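Local coordinates for conserved hypothetical protein TA1206 (Thermoplasma acidophilum, PDB 1QW2) that is of unknown function but belongs to the DUF1805 family and assembles from several copies of a beta/alpha chain, at residues Leu47-Glu50 with Thr51-Lys54. Numbering follows the deposited sequence.
Sequences LNME and TSNK
N48 and T51 meet at the start of the short helix 49-54, their side chains crossing at about a right angle, with N48 CG 3.5 Å from T51 OG1. N48 is the N-cap. Its CG stands anti to the backbone N (chi1 -174°), which brings the carboxamide back over the first turn, where OD1 accepts two weak bonds, from E50 N at 2.9 Å and from T51 N at 3.4 Å. T51 N is shared, since it also gives a weak bond to N48 O at 3.0 Å. T51 OG1 and N48 ND2 both turn to the second subunit, bonding to G45 O and L47 O of that chain, so the cap lies at a subunit interface. With an alanine here the carboxamide is gone: the E50 amide would probably lose its capping acceptor, T51 N would be left with its weak bond to N48 O, and L47 O of the second subunit would lack its ND2 donor. The helix forms the crossover of a beta-alpha-beta unit between the parallel strands 41-43 and 59-61. Past the cap, regular helical bonding takes over: N53 N reaches M49 O at 2.9 Å, and E50 O accepts from K54 N at 2.9 Å, with K54 CB 3.3 Å from that same E50 O. On the buried side, the selenomethionine M49 bends at both chi2 and chi3, laying SE alongside S52 CB at 3.8 Å, while its CG faces N53 ND2. S52 OG, approached by L47 CD1, is hydrogen-bonded to Y41 OH. N53 OD1 accepts from Q81 N, tying this turn to the start of helix 81-85.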
ATOM      1  N   LEU A  47     -16.277   5.971   9.346  1.00  7.90           N
ATOM      2  CA  LEU A  47     -15.645   6.602  10.501  1.00  7.32           C
ATOM      3  C   LEU A  47     -16.597   6.765  11.674  1.00  8.30           C
ATOM      4  O   LEU A  47     -17.731   7.220  11.516  1.00  9.13           O
ATOM      5  CB  LEU A  47     -15.087   7.981  10.136  1.00 10.05           C
ATOM      6  CG  LEU A  47     -14.482   8.758  11.313  1.00  7.44           C
ATOM      7  CD1 LEU A  47     -13.244   8.038  11.819  1.00  8.76           C
ATOM      8  CD2 LEU A  47     -14.126  10.175  10.879  1.00  9.43           C
ATOM      9  N   ASN A  48     -16.119   6.375  12.853  1.00  7.38           N
ATOM     10  CA  ASN A  48     -16.877   6.509  14.092  1.00  8.77           C
ATOM     11  C   ASN A  48     -16.408   7.828  14.709  1.00  8.82           C
ATOM     12  O   ASN A  48     -15.315   7.896  15.271  1.00  9.53           O
ATOM     13  CB  ASN A  48     -16.543   5.355  15.038  1.00 11.15           C
ATOM     14  CG  ASN A  48     -17.405   5.350  16.276  1.00 11.04           C
ATOM     15  OD1 ASN A  48     -17.747   6.407  16.812  1.00 12.84           O
ATOM     16  ND2 ASN A  48     -17.753   4.156  16.750  1.00 13.04           N
HETATM   17  N   MSE A  49     -17.222   8.876  14.590  1.00  9.54           N
HETATM   18  CA  MSE A  49     -16.853  10.184  15.129  1.00 10.13           C
HETATM   19  C   MSE A  49     -16.685  10.175  16.648  1.00  9.09           C
HETATM   20  O   MSE A  49     -15.924  10.973  17.199  1.00 10.49           O
HETATM   21  CB  MSE A  49     -17.890  11.234  14.712  1.00 10.30           C
HETATM   22  CG  MSE A  49     -17.580  12.676  15.157  1.00 13.81           C
HETATM   23 SE   MSE A  49     -15.852  13.373  14.611  1.00 15.44          SE
HETATM   24  CE  MSE A  49     -16.127  13.426  12.702  1.00 14.25           C
ATOM     25  N   GLU A  50     -17.383   9.279  17.337  1.00  9.27           N
ATOM     26  CA  GLU A  50     -17.241   9.227  18.786  1.00 10.14           C
ATOM     27  C   GLU A  50     -15.805   8.847  19.137  1.00 10.83           C
ATOM     28  O   GLU A  50     -15.244   9.324  20.125  1.00 10.89           O
ATOM     29  CB  GLU A  50     -18.219   8.220  19.394  1.00 12.20           C
ATOM     30  CG  GLU A  50     -19.677   8.526  19.097  1.00 18.47           C
ATOM     31  CD  GLU A  50     -20.632   7.700  19.937  1.00 21.34           C
ATOM     32  OE1 GLU A  50     -20.439   6.471  20.032  1.00 23.81           O
ATOM     33  OE2 GLU A  50     -21.583   8.281  20.499  1.00 27.71           O
ATOM     34  N   THR A  51     -15.201   7.993  18.317  1.00 10.25           N
ATOM     35  CA  THR A  51     -13.828   7.580  18.562  1.00  9.31           C
ATOM     36  C   THR A  51     -12.877   8.743  18.281  1.00  8.78           C
ATOM     37  O   THR A  51     -11.943   8.993  19.045  1.00 10.66           O
ATOM     38  CB  THR A  51     -13.470   6.374  17.686  1.00  9.31           C
ATOM     39  OG1 THR A  51     -14.390   5.314  17.974  1.00 11.33           O
ATOM     40  CG2 THR A  51     -12.055   5.897  17.972  1.00 11.40           C
ATOM     41  N   SER A  52     -13.118   9.462  17.189  1.00  9.00           N
ATOM     42  CA  SER A  52     -12.281  10.604  16.847  1.00  8.68           C
ATOM     43  C   SER A  52     -12.293  11.618  17.989  1.00  8.81           C
ATOM     44  O   SER A  52     -11.252  12.179  18.342  1.00 10.38           O
ATOM     45  CB  SER A  52     -12.791  11.283  15.571  1.00 11.02           C
ATOM     46  OG  SER A  52     -12.740  10.399  14.466  1.00 10.24           O
ATOM     47  N   ASN A  53     -13.472  11.868  18.549  1.00 10.11           N
ATOM     48  CA  ASN A  53     -13.580  12.819  19.651  1.00  9.94           C
ATOM     49  C   ASN A  53     -12.913  12.273  20.906  1.00 10.35           C
ATOM     50  O   ASN A  53     -12.255  13.013  21.631  1.00 11.38           O
ATOM     51  CB  ASN A  53     -15.043  13.149  19.964  1.00  9.38           C
ATOM     52  CG  ASN A  53     -15.632  14.165  19.005  1.00  8.56           C
ATOM     53  OD1 ASN A  53     -14.936  15.056  18.526  1.00 10.94           O
ATOM     54  ND2 ASN A  53     -16.927  14.047  18.739  1.00 10.46           N
ATOM     55  N   LYS A  54     -13.086  10.978  21.156  1.00 11.07           N
ATOM     56  CA  LYS A  54     -12.503  10.351  22.334  1.00 12.85           C
ATOM     57  C   LYS A  54     -10.996  10.553  22.401  1.00 14.39           C
ATOM     58  O   LYS A  54     -10.456  10.878  23.460  1.00 14.56           O
ATOM     59  CB  LYS A  54     -12.819   8.853  22.350  1.00 15.14           C
ATOM     60  CG  LYS A  54     -12.082   8.076  23.429  1.00 17.64           C
ATOM     61  CD  LYS A  54     -12.431   6.596  23.367  1.00 21.14           C
ATOM     62  CE  LYS A  54     -11.640   5.794  24.391  1.00 23.27           C
ATOM     63  NZ  LYS A  54     -11.989   4.346  24.341  1.00 26.70           N
TER